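Local coordinates for vacuolar protein sorting 29 (Cryptosporidium parvum, PDB 2A22), which probably serves in vacuolar protein sorting as a member of the VPS29 family, built on a calcineurin-like phosphoesterase fold, at residues Glu113-Met119 against Asp141-Thr147; Asn57-Cys61 against Val108-Gly112; Asp33-Tyr38 against Thr62-Ser67; His149-Leu153 against Asn165-Ala169. All coordinates share one frame; numbering follows the deposited sequence.

Contact 1. Residues Glu113-Met119 against Asp141-Thr147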
loop_
_atom_site.group_PDB
_atom_site.type_symbol
_atom_site.label_atom_id
_atom_site.label_comp_id
_atom_site.label_asym_id
_atom_site.label_seq_id
_atom_site.Cartn_x
_atom_site.Cartn_y
_atom_site.Cartn_z
ATOM N N GLU A 113 16.659 -4.901 -5.467
ATOM C CA GLU A 113 17.686 -4.368 -4.585
ATOM C C GLU A 113 17.107 -3.813 -3.287
ATOM O O GLU A 113 17.866 -3.339 -2.457
ATOM C CB GLU A 113 18.496 -3.253 -5.287
ATOM C CG GLU A 113 19.193 -3.699 -6.558
ATOM C CD GLU A 113 20.029 -4.935 -6.325
ATOM O OE1 GLU A 113 20.948 -4.872 -5.507
ATOM O OE2 GLU A 113 19.777 -5.962 -6.958
ATOM N N PHE A 114 15.782 -3.849 -3.124
ATOM C CA PHE A 114 15.169 -3.147 -1.983
ATOM C C PHE A 114 14.473 -4.048 -0.966
ATOM O O PHE A 114 13.726 -4.948 -1.335
ATOM C CB PHE A 114 14.227 -2.033 -2.482
ATOM C CG PHE A 114 14.926 -1.041 -3.343
ATOM C CD1 PHE A 114 15.574 0.056 -2.767
ATOM C CD2 PHE A 114 15.028 -1.250 -4.725
ATOM C CE1 PHE A 114 16.283 0.965 -3.568
ATOM C CE2 PHE A 114 15.731 -0.368 -5.536
ATOM C CZ PHE A 114 16.374 0.748 -4.954
ATOM N N LYS A 115 14.758 -3.798 0.305
ATOM C CA LYS A 115 14.060 -4.414 1.428
ATOM C C LYS A 115 12.905 -3.467 1.722
ATOM O O LYS A 115 13.103 -2.269 1.993
ATOM C CB LYS A 115 15.000 -4.475 2.639
ATOM C CG LYS A 115 15.035 -5.778 3.402
ATOM C CD LYS A 115 16.312 -5.841 4.281
ATOM C CE LYS A 115 16.111 -6.638 5.593
ATOM N NZ LYS A 115 17.176 -6.328 6.632
ATOM N N ILE A 116 11.693 -3.999 1.675
ATOM C CA ILE A 116 10.519 -3.165 1.842
ATOM C C ILE A 116 9.709 -3.569 3.077
ATOM O O ILE A 116 9.265 -4.728 3.201
ATOM C CB ILE A 116 9.667 -3.158 0.552
ATOM C CG1 ILE A 116 10.606 -2.974 -0.662
ATOM C CG2 ILE A 116 8.555 -2.090 0.647
ATOM C CD1 ILE A 116 9.932 -2.672 -2.004
ATOM N N GLY A 117 9.511 -2.605 3.978
ATOM C CA GLY A 117 8.688 -2.816 5.167
ATOM C C GLY A 117 7.250 -2.414 4.880
ATOM O O GLY A 117 7.010 -1.413 4.195
ATOM N N LEU A 118 6.309 -3.202 5.398
ATOM C CA LEU A 118 4.865 -3.009 5.194
ATOM C C LEU A 118 4.117 -3.187 6.527
ATOM O O LEU A 118 4.270 -4.219 7.192
ATOM C CB LEU A 118 4.331 -4.032 4.199
ATOM C CG LEU A 118 2.810 -4.021 3.969
ATOM C CD1 LEU A 118 2.426 -2.764 3.186
ATOM C CD2 LEU A 118 2.434 -5.302 3.208
ATOM N N MET A 119 3.356 -2.171 6.933
ATOM C CA MET A 119 2.577 -2.257 8.152
ATOM C C MET A 119 1.408 -1.276 8.080
ATOM O O MET A 119 1.488 -0.308 7.364
ATOM C CB MET A 119 3.457 -2.007 9.387
ATOM C CG MET A 119 4.154 -0.647 9.423
ATOM S SD MET A 119 4.961 -0.284 11.026
ATOM C CE MET A 119 4.168 -1.525 12.053
ATOM N N ASP A 141 14.379 -2.525 9.676
ATOM C CA ASP A 141 15.636 -2.548 8.918
ATOM C C ASP A 141 15.374 -2.588 7.418
ATOM O O ASP A 141 15.932 -3.432 6.694
ATOM C CB ASP A 141 16.522 -3.744 9.331
ATOM C CG ASP A 141 17.956 -3.599 8.821
ATOM O OD1 ASP A 141 18.571 -2.546 9.105
ATOM O OD2 ASP A 141 18.455 -4.516 8.126
ATOM N N CYS A 142 14.499 -1.696 6.954
ATOM C CA CYS A 142 14.110 -1.688 5.544
ATOM C C CYS A 142 14.640 -0.445 4.814
ATOM O O CYS A 142 15.006 0.541 5.450
ATOM C CB CYS A 142 12.585 -1.865 5.402
ATOM S SG CYS A 142 11.639 -0.603 6.232
ATOM N N ASP A 143 14.731 -0.524 3.486
ATOM C CA ASP A 143 15.083 0.626 2.647
ATOM C C ASP A 143 13.878 1.490 2.317
ATOM O O ASP A 143 14.008 2.682 2.107
ATOM C CB ASP A 143 15.709 0.151 1.338
ATOM C CG ASP A 143 16.879 -0.751 1.572
ATOM O OD1 ASP A 143 17.816 -0.310 2.252
ATOM O OD2 ASP A 143 16.853 -1.906 1.116
ATOM N N ILE A 144 12.703 0.868 2.234
ATOM C CA ILE A 144 11.462 1.572 1.911
ATOM C C ILE A 144 10.410 1.094 2.897
ATOM O O ILE A 144 10.246 -0.119 3.128
ATOM C CB ILE A 144 10.983 1.302 0.446
ATOM C CG1 ILE A 144 12.071 1.671 -0.585
ATOM C CG2 ILE A 144 9.645 2.040 0.161
ATOM C CD1 ILE A 144 11.795 1.181 -2.040
ATOM N N LEU A 145 9.723 2.040 3.511
ATOM C CA LEU A 145 8.639 1.692 4.427
ATOM C C LEU A 145 7.271 2.121 3.881
ATOM O O LEU A 145 7.046 3.304 3.574
ATOM C CB LEU A 145 8.878 2.314 5.802
ATOM C CG LEU A 145 7.800 2.071 6.861
ATOM C CD1 LEU A 145 7.725 0.568 7.283
ATOM C CD2 LEU A 145 8.044 2.944 8.097
ATOM N N VAL A 146 6.353 1.152 3.809
ATOM C CA VAL A 146 4.988 1.399 3.329
ATOM C C VAL A 146 3.949 1.237 4.459
ATOM O O VAL A 146 3.779 0.147 5.030
ATOM C CB VAL A 146 4.655 0.454 2.157
ATOM C CG1 VAL A 146 3.283 0.833 1.513
ATOM C CG2 VAL A 146 5.796 0.486 1.107
ATOM N N THR A 147 3.254 2.322 4.773
ATOM C CA THR A 147 2.235 2.301 5.823
ATOM C C THR A 147 0.961 2.996 5.315
ATOM O O THR A 147 0.999 3.730 4.313
ATOM C CB THR A 147 2.734 3.017 7.101
ATOM O OG1 THR A 147 2.912 4.413 6.817
ATOM C CG2 THR A 147 4.078 2.425 7.578
#
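Lys115 meets the other segment through both its backbone and its side chain. Its long chain crosses that of Asp141 at a slant and ends in a salt bridge, with NZ 2.7 Å from Asp141 OD2. With a slight bend at chi3 (148°), CD and CE pass Asp141 O, to which NZ also donates. Asp141 has positive phi and closes helix 130-140 as the C-prime residue of a Schellman motif. Asp143 holds the backbone of the same lysine. Its OD2 accepts from Lys115 N at 2.9 Å in a nearly straight bond (173°), on the anti side of the carboxylate. Lys115 O takes two donors, Asp143 N and Ile144 N. CB of Asp143 lies at the edge of the Phe114 ring.

Beyond this end the strands 114-119 and 144-147 pair in parallel. Gly117 N donates to Ile144 O at 2.7 Å, and Val146 N returns a bond to Gly117 O. On one face Ile116 CG2 lies 3.8 Å from Val146 CG2, and Leu118 CD1 packs on Val146 CB. On the other, Met119 CG meets Thr147 CG2 at 3.6 Å, the two side chains pointing the same way. Strand, helix and strand form a beta-alpha-beta unit of the sandwich. The chemistry implies a divided seam: charged groups tie its partly exposed start, while backbone bonds and aliphatic packing join its buried length.

Contact 2. Residues Asn57-Cys61 against Val108-Gly112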
loop_
_atom_site.group_PDB
_atom_site.type_symbol
_atom_site.label_atom_id
_atom_site.label_comp_id
_atom_site.label_asym_id
_atom_site.label_seq_id
_atom_site.Cartn_x
_atom_site.Cartn_y
_atom_site.Cartn_z
ATOM N N ASN A 57 3.807 -7.455 -10.563
ATOM C CA ASN A 57 4.256 -8.751 -10.064
ATOM C C ASN A 57 4.411 -8.788 -8.534
ATOM O O ASN A 57 4.870 -9.789 -7.986
ATOM C CB ASN A 57 5.534 -9.246 -10.796
ATOM C CG ASN A 57 6.748 -8.410 -10.463
ATOM O OD1 ASN A 57 6.631 -7.224 -10.167
ATOM N ND2 ASN A 57 7.922 -9.031 -10.454
ATOM N N TYR A 58 4.022 -7.694 -7.873
ATOM C CA TYR A 58 3.956 -7.600 -6.402
ATOM C C TYR A 58 2.845 -6.648 -5.980
ATOM O O TYR A 58 2.627 -5.630 -6.611
ATOM C CB TYR A 58 5.254 -7.070 -5.804
ATOM C CG TYR A 58 6.400 -8.049 -5.759
ATOM C CD1 TYR A 58 7.258 -8.192 -6.861
ATOM C CD2 TYR A 58 6.647 -8.814 -4.604
ATOM C CE1 TYR A 58 8.345 -9.087 -6.839
ATOM C CE2 TYR A 58 7.724 -9.721 -4.566
ATOM C CZ TYR A 58 8.567 -9.843 -5.692
ATOM O OH TYR A 58 9.627 -10.724 -5.673
ATOM N N VAL A 59 2.148 -7.009 -4.907
ATOM C CA VAL A 59 1.146 -6.173 -4.297
ATOM C C VAL A 59 1.531 -6.106 -2.843
ATOM O O VAL A 59 1.704 -7.135 -2.227
ATOM C CB VAL A 59 -0.285 -6.782 -4.394
ATOM C CG1 VAL A 59 -1.325 -5.903 -3.633
ATOM C CG2 VAL A 59 -0.709 -6.963 -5.833
ATOM N N LEU A 60 1.705 -4.887 -2.318
ATOM C CA LEU A 60 1.893 -4.668 -0.882
ATOM C C LEU A 60 0.723 -3.869 -0.333
ATOM O O LEU A 60 0.555 -2.681 -0.606
ATOM C CB LEU A 60 3.224 -3.984 -0.581
ATOM C CG LEU A 60 4.458 -4.606 -1.255
ATOM C CD1 LEU A 60 5.688 -3.726 -0.981
ATOM C CD2 LEU A 60 4.666 -6.034 -0.802
ATOM N N CYS A 61 -0.111 -4.547 0.424
ATOM C CA CYS A 61 -1.372 -3.960 0.855
ATOM C C CYS A 61 -1.307 -3.569 2.312
ATOM O O CYS A 61 -0.986 -4.400 3.161
ATOM C CB CYS A 61 -2.519 -4.940 0.617
ATOM S SG CYS A 61 -4.095 -4.313 1.247
ATOM N N VAL A 108 8.290 -7.792 5.853
ATOM C CA VAL A 108 9.475 -7.213 5.211
ATOM C C VAL A 108 9.782 -8.117 4.060
ATOM O O VAL A 108 9.871 -9.336 4.224
ATOM C CB VAL A 108 10.672 -7.122 6.154
ATOM C CG1 VAL A 108 11.896 -6.495 5.440
ATOM C CG2 VAL A 108 10.302 -6.320 7.375
ATOM N N VAL A 109 9.867 -7.536 2.873
ATOM C CA VAL A 109 10.014 -8.358 1.670
ATOM C C VAL A 109 11.111 -7.792 0.798
ATOM O O VAL A 109 11.214 -6.565 0.639
ATOM C CB VAL A 109 8.651 -8.559 0.906
ATOM C CG1 VAL A 109 7.995 -7.263 0.643
ATOM C CG2 VAL A 109 8.836 -9.324 -0.387
ATOM N N GLN A 110 11.960 -8.683 0.288
ATOM C CA GLN A 110 13.068 -8.272 -0.573
ATOM C C GLN A 110 12.525 -8.237 -1.997
ATOM O O GLN A 110 12.077 -9.246 -2.503
ATOM C CB GLN A 110 14.237 -9.270 -0.444
ATOM C CG GLN A 110 15.492 -8.951 -1.274
ATOM C CD GLN A 110 16.271 -7.768 -0.745
ATOM O OE1 GLN A 110 16.803 -6.972 -1.515
ATOM N NE2 GLN A 110 16.343 -7.638 0.565
ATOM N N ILE A 111 12.504 -7.056 -2.605
ATOM C CA ILE A 111 12.130 -6.938 -4.020
ATOM C C ILE A 111 13.290 -6.280 -4.768
ATOM O O ILE A 111 13.621 -5.123 -4.507
ATOM C CB ILE A 111 10.780 -6.171 -4.231
ATOM C CG1 ILE A 111 9.680 -6.754 -3.325
ATOM C CG2 ILE A 111 10.353 -6.210 -5.711
ATOM C CD1 ILE A 111 8.292 -6.074 -3.503
ATOM N N GLY A 112 13.935 -7.050 -5.645
ATOM C CA GLY A 112 15.163 -6.618 -6.309
ATOM C C GLY A 112 16.202 -6.136 -5.304
ATOM O O GLY A 112 16.583 -6.868 -4.384
HETATM O O HOH W 1 10.793 -11.451 -2.531
#
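Tyr58 and Leu60 on strand 58-61 face Val109 and Ile111, on residues 108-111 of strand 106-111, across a gap of 10.4 Å between axes, the two strands running at 154° to each other. No hydrogen bond joins the segments directly, and side chains fill the space between them. The Tyr58 and Ile111 side chains overlap while running in opposite senses. The isoleucine lies over one face of the phenol ring. Its CD1 sits 3.7 Å from the Tyr58 ring centroid, a CH-pi contact displaced toward the rim. The closest carbon pair is Ile111 CD1 and Tyr58 CD2, at 3.4 Å. CG2, the other branch of Ile111, lies over the same face nearer the opposite edge, 3.7 Å from Tyr58 CE1. Ile111 CG1 stands anti to the carbonyl carbon (chi1 -50°), and the extended chi2 carries CD1 over the ring.

The two strands belong to different sheets, so this is packing between the layers of the alpha-beta-beta-alpha sandwich. Strand 58-61 lies inside the six-stranded sheet, between 26-31 and 81-83. Strand 106-111 is an edge strand, within this chain, of the five-stranded one. Val28 and Tyr82, from the two strands beside 58-61, also touch Leu60, and Ile116 meets it from the opposing sheet.

Leu60 crosses Val109 at a slant, with CD2 3.8 Å from Val109 CG1. Val109 turns its other methyl, CG2, to the phenol ring, 4.3 Å from Tyr58 CE2. Beyond the ring, a water donates to Gln110 O at 2.6 Å and makes a weak, long bond with Tyr58 OH.

Contact 3. Residues Asp33-Tyr38 against Thr62-Ser67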
loop_
_atom_site.group_PDB
_atom_site.type_symbol
_atom_site.label_atom_id
_atom_site.label_comp_id
_atom_site.label_asym_id
_atom_site.label_seq_id
_atom_site.Cartn_x
_atom_site.Cartn_y
_atom_site.Cartn_z
ATOM N N ASP A 33 -6.545 0.511 2.758
ATOM C CA ASP A 33 -7.574 1.363 3.372
ATOM C C ASP A 33 -8.765 1.491 2.441
ATOM O O ASP A 33 -9.264 2.613 2.208
ATOM C CB ASP A 33 -6.969 2.726 3.723
ATOM C CG ASP A 33 -6.016 2.630 4.912
ATOM O OD1 ASP A 33 -6.448 2.095 5.958
ATOM O OD2 ASP A 33 -4.850 3.057 4.803
ATOM N N LEU A 34 -9.158 0.338 1.883
ATOM C CA LEU A 34 -10.349 0.182 1.051
ATOM C C LEU A 34 -11.594 0.379 1.886
ATOM O O LEU A 34 -12.510 1.087 1.472
ATOM C CB LEU A 34 -10.396 -1.205 0.380
ATOM C CG LEU A 34 -9.498 -1.474 -0.840
ATOM C CD1 LEU A 34 -7.988 -1.486 -0.504
ATOM C CD2 LEU A 34 -9.906 -2.823 -1.457
ATOM N N LYS A 35 -11.623 -0.249 3.056
ATOM C CA LYS A 35 -12.759 -0.108 3.975
ATOM C C LYS A 35 -14.102 -0.469 3.317
ATOM O O LYS A 35 -15.122 0.174 3.557
ATOM C CB LYS A 35 -12.784 1.296 4.597
ATOM C CG LYS A 35 -11.723 1.422 5.651
ATOM C CD LYS A 35 -11.522 2.827 6.133
ATOM C CE LYS A 35 -10.159 2.878 6.834
ATOM N NZ LYS A 35 -10.001 4.010 7.762
ATOM N N ILE A 36 -14.063 -1.490 2.471
ATOM C CA ILE A 36 -15.258 -2.085 1.865
ATOM C C ILE A 36 -15.724 -3.205 2.785
ATOM O O ILE A 36 -14.892 -3.996 3.240
ATOM C CB ILE A 36 -14.944 -2.665 0.439
ATOM C CG1 ILE A 36 -14.413 -1.559 -0.484
ATOM C CG2 ILE A 36 -16.163 -3.265 -0.170
ATOM C CD1 ILE A 36 -13.975 -2.054 -1.851
ATOM N N PRO A 37 -17.049 -3.277 3.076
ATOM C CA PRO A 37 -18.174 -2.432 2.589
ATOM C C PRO A 37 -18.532 -1.214 3.477
ATOM O O PRO A 37 -19.380 -0.394 3.084
ATOM C CB PRO A 37 -19.335 -3.423 2.574
ATOM C CG PRO A 37 -19.063 -4.251 3.862
ATOM C CD PRO A 37 -17.536 -4.331 3.996
ATOM N N TYR A 38 -17.867 -1.073 4.620
ATOM C CA TYR A 38 -18.239 -0.087 5.643
ATOM C C TYR A 38 -18.227 1.354 5.127
ATOM O O TYR A 38 -19.187 2.090 5.340
ATOM C CB TYR A 38 -17.294 -0.177 6.865
ATOM C CG TYR A 38 -17.029 -1.593 7.348
ATOM C CD1 TYR A 38 -18.079 -2.515 7.526
ATOM C CD2 TYR A 38 -15.730 -2.005 7.639
ATOM C CE1 TYR A 38 -17.837 -3.807 7.961
ATOM C CE2 TYR A 38 -15.476 -3.282 8.089
ATOM C CZ TYR A 38 -16.522 -4.185 8.237
ATOM O OH TYR A 38 -16.236 -5.448 8.689
ATOM N N THR A 62 -1.628 -2.301 2.595
ATOM C CA THR A 62 -1.455 -1.717 3.932
ATOM C C THR A 62 -2.554 -2.108 4.950
ATOM O O THR A 62 -2.496 -1.697 6.111
ATOM C CB THR A 62 -1.344 -0.199 3.844
ATOM O OG1 THR A 62 -2.467 0.320 3.087
ATOM C CG2 THR A 62 0.017 0.180 3.165
ATOM N N GLY A 63 -3.522 -2.904 4.512
ATOM C CA GLY A 63 -4.583 -3.360 5.389
ATOM C C GLY A 63 -5.871 -2.569 5.244
ATOM O O GLY A 63 -6.027 -1.758 4.313
ATOM N N ASN A 64 -6.799 -2.809 6.169
ATOM C CA ASN A 64 -8.171 -2.309 6.024
ATOM C C ASN A 64 -8.795 -2.558 4.648
ATOM O O ASN A 64 -9.451 -1.678 4.064
ATOM C CB ASN A 64 -8.283 -0.850 6.472
ATOM C CG ASN A 64 -8.323 -0.727 7.971
ATOM O OD1 ASN A 64 -8.447 -1.732 8.674
ATOM N ND2 ASN A 64 -8.209 0.493 8.479
ATOM N N VAL A 65 -8.536 -3.756 4.124
ATOM C CA VAL A 65 -9.279 -4.292 2.980
ATOM C C VAL A 65 -10.743 -4.526 3.391
ATOM O O VAL A 65 -11.653 -4.174 2.643
ATOM C CB VAL A 65 -8.656 -5.612 2.494
ATOM C CG1 VAL A 65 -9.472 -6.204 1.359
ATOM C CG2 VAL A 65 -7.191 -5.385 2.071
ATOM N N CYS A 66 -10.929 -5.123 4.586
ATOM C CA CYS A 66 -12.230 -5.299 5.276
ATOM C C CYS A 66 -13.218 -6.276 4.639
ATOM O O CYS A 66 -14.083 -6.818 5.325
ATOM C CB CYS A 66 -12.917 -3.944 5.518
ATOM S SG CYS A 66 -11.954 -2.778 6.511
ATOM N N SER A 67 -13.093 -6.488 3.336
ATOM C CA SER A 67 -13.998 -7.352 2.581
ATOM C C SER A 67 -13.253 -8.568 2.047
ATOM O O SER A 67 -12.258 -8.431 1.292
ATOM C CB SER A 67 -14.596 -6.574 1.398
ATOM O OG SER A 67 -15.131 -7.458 0.434
HETATM O O HOH W 2 -3.214 2.711 2.819
HETATM O O HOH W 3 -13.674 -6.581 8.133
#
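Asp33 opens the contact with its backbone N donating to Gly63 O at 2.8 Å. Its carboxylate turns back to Asn64, and OD1 receives a weak bond from Asn64 ND2 at 3.5 Å, the amide and carboxylate planes standing 67° apart. The stronger partner of that ND2 is Asp87 OD1. Asp33 OD2 accepts from His149 N, and a water 2.6 Å from this OD2 also meets Thr62 OG1. Leu34 CB lies near the Asn64 and Val65 carbonyl oxygens, and Leu34 CD2 reaches toward Val65 CG1. Lys35 N makes a nearly straight bond (169°) to Asn64 O at 2.8 Å. Its extended side chain passes the Asn64 amide, CE being 3.5 Å from ND2, and NZ goes on to His151 NE2.

Both segments are loops that follow parallel neighbouring strands, 26-31 and 58-61. In the calcineurin-like phosphoesterase fold such loops carry the metal-binding residues. Here the Asn64 side chain touches residues of a possible, unoccupied metal site (Asp87, His120 and His149).

Ile36 packs CG2 on Ser67 CB at 4.0 Å, where Ser67 takes the N-cap position of helix 68-77. A cis peptide bond leads into Pro37. Tyr38 then brings its ring obliquely against Cys66, with CE2 3.7 Å from Cys66 CB and SG in a sulfur-aromatic contact, 5.0 Å from the ring centroid. A water joins Tyr38 OH to Cys66 O, to which it donates.

Contact 4. Residues His149-Leu153 against Asn165-Ala169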
loop_
_atom_site.group_PDB
_atom_site.type_symbol
_atom_site.label_atom_id
_atom_site.label_comp_id
_atom_site.label_asym_id
_atom_site.label_seq_id
_atom_site.Cartn_x
_atom_site.Cartn_y
_atom_site.Cartn_z
ATOM N N HIS A 149 -3.308 3.661 7.102
ATOM C CA HIS A 149 -4.091 4.081 8.261
ATOM C C HIS A 149 -4.684 5.491 8.237
ATOM O O HIS A 149 -5.854 5.685 8.545
ATOM C CB HIS A 149 -3.354 3.823 9.600
ATOM C CG HIS A 149 -4.198 4.145 10.788
ATOM N ND1 HIS A 149 -5.303 3.393 11.133
ATOM C CD2 HIS A 149 -4.167 5.190 11.651
ATOM C CE1 HIS A 149 -5.895 3.936 12.182
ATOM N NE2 HIS A 149 -5.223 5.025 12.519
ATOM N N THR A 150 -3.885 6.477 7.862
ATOM C CA THR A 150 -4.290 7.883 8.007
ATOM C C THR A 150 -5.061 8.480 6.816
ATOM O O THR A 150 -5.587 9.598 6.914
ATOM C CB THR A 150 -3.066 8.718 8.256
ATOM O OG1 THR A 150 -2.173 8.572 7.140
ATOM C CG2 THR A 150 -2.353 8.216 9.532
ATOM N N HIS A 151 -5.099 7.755 5.690
ATOM C CA HIS A 151 -5.670 8.263 4.409
ATOM C C HIS A 151 -4.930 9.464 3.818
ATOM O O HIS A 151 -5.466 10.162 2.959
ATOM C CB HIS A 151 -7.192 8.582 4.521
ATOM C CG HIS A 151 -8.049 7.383 4.834
ATOM N ND1 HIS A 151 -9.386 7.316 4.498
ATOM C CD2 HIS A 151 -7.754 6.207 5.440
ATOM C CE1 HIS A 151 -9.878 6.160 4.897
ATOM N NE2 HIS A 151 -8.909 5.467 5.471
ATOM N N LYS A 152 -3.695 9.682 4.250
ATOM C CA LYS A 152 -2.893 10.735 3.717
ATOM C C LYS A 152 -1.866 10.184 2.752
ATOM O O LYS A 152 -0.846 9.607 3.163
ATOM C CB LYS A 152 -2.174 11.521 4.814
ATOM C CG LYS A 152 -1.611 12.852 4.259
ATOM C CD LYS A 152 -0.754 13.613 5.252
ATOM C CE LYS A 152 -0.683 15.104 4.811
ATOM N NZ LYS A 152 0.218 15.962 5.656
ATOM N N LEU A 153 -2.139 10.411 1.472
ATOM C CA LEU A 153 -1.231 10.089 0.389
ATOM C C LEU A 153 0.081 10.839 0.598
ATOM O O LEU A 153 0.087 12.062 0.799
ATOM C CB LEU A 153 -1.876 10.495 -0.931
ATOM C CG LEU A 153 -1.326 10.100 -2.302
ATOM C CD1 LEU A 153 -1.131 8.586 -2.450
ATOM C CD2 LEU A 153 -2.280 10.670 -3.365
ATOM N N ASN A 165 2.858 6.267 1.671
ATOM C CA ASN A 165 1.513 5.946 2.157
ATOM C C ASN A 165 0.635 6.097 0.942
ATOM O O ASN A 165 0.532 7.194 0.419
ATOM C CB ASN A 165 1.073 6.906 3.284
ATOM C CG ASN A 165 -0.316 6.593 3.858
ATOM O OD1 ASN A 165 -1.207 6.085 3.163
ATOM N ND2 ASN A 165 -0.512 6.938 5.147
ATOM N N PRO A 166 0.066 4.982 0.455
ATOM C CA PRO A 166 -0.688 4.987 -0.780
ATOM C C PRO A 166 -2.074 5.611 -0.634
ATOM O O PRO A 166 -2.772 5.770 -1.637
ATOM C CB PRO A 166 -0.784 3.496 -1.122
ATOM C CG PRO A 166 -0.820 2.827 0.171
ATOM C CD PRO A 166 0.142 3.622 1.028
ATOM N N GLY A 167 -2.437 6.018 0.594
ATOM C CA GLY A 167 -3.739 6.605 0.869
ATOM C C GLY A 167 -4.840 5.566 0.856
ATOM O O GLY A 167 -4.568 4.339 0.917
ATOM N N THR A 168 -6.083 6.045 0.789
ATOM C CA THR A 168 -7.251 5.132 0.693
ATOM C C THR A 168 -7.544 4.847 -0.771
ATOM O O THR A 168 -7.756 5.772 -1.551
ATOM C CB THR A 168 -8.529 5.718 1.385
ATOM O OG1 THR A 168 -9.667 4.970 0.976
ATOM C CG2 THR A 168 -8.754 7.225 1.048
ATOM N N ALA A 169 -7.542 3.577 -1.159
ATOM C CA ALA A 169 -7.818 3.200 -2.545
ATOM C C ALA A 169 -9.245 3.552 -2.999
ATOM O O ALA A 169 -9.510 3.644 -4.190
ATOM C CB ALA A 169 -7.619 1.692 -2.714
HETATM O O HOH W 4 -3.647 5.764 4.249
#
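Thr168 packs over one face of the His151 ring. Thr168 CB sits 3.7 Å from the His151 ring centroid and 15° off the normal, in a CH-pi contact. The methyl CG2 comes in near the ring nitrogen, 3.5 Å from His151 ND1. The first torsion of Thr168 (chi1 166°) sets CG2 between N and the carbonyl carbon and places OG1 opposite the backbone N, where it hydrogen-bonds to Asp33 O. On the ring itself, NE2 is hydrogen-bonded to Lys35 NZ, so a partner from another loop limits its rotation.

Asn165 points its amide into the bend of residues 150-152. Its ND2 lies 3.1 Å from Thr150 OG1, whose firm partner is Asp128 OD2. Its OD1 accepts from Gly167 N at 2.8 Å, which makes an Asx turn at the end of strand 161-165. A water 2.7 Å from Asn165 OD1 accepts from His151 N and bridges the two segments.

Apart from Asn165, which ends strand 161-165, both segments are loops at one end of the five-stranded sheet. His149, at the start of the first, belongs with Asp87 and His120 to a possible empty metal site, in keeping with the phosphoesterase fold.

Leu153 meets backbone oxygens. Its CA-H points at Asn165 O, 3.4 Å from CA, and its CD1 approaches Pro166 O at 3.4 Å. Beyond these, the leucine side chain touches Met185 and Val198 of the six-stranded sheet.

Overall arrangement
Contacts 1 and 2 share the five-stranded sheet and have centres about 9 Å apart. Ile116 N to Val109 O (2.8 Å) is a probable hydrogen bond between their neighbouring strands. Contact 2 packs this sheet on the other, whose strand 58-61 leads directly into the 62-67 loop of contact 3. Thr62 CG2 of that loop packs on Val146 CG1 of contact 1 at 3.7 Å. Contacts 3 and 4 have centres about 12 Å apart and meet beside the possible metal site, where Asp33 CB packs 3.8 Å from His151 NE2. Contact 1 reaches contact 4 where Thr147 O approaches Asn165 CG. Contacts 2 and 4 do not touch, with nearest atoms about 6 Å apart.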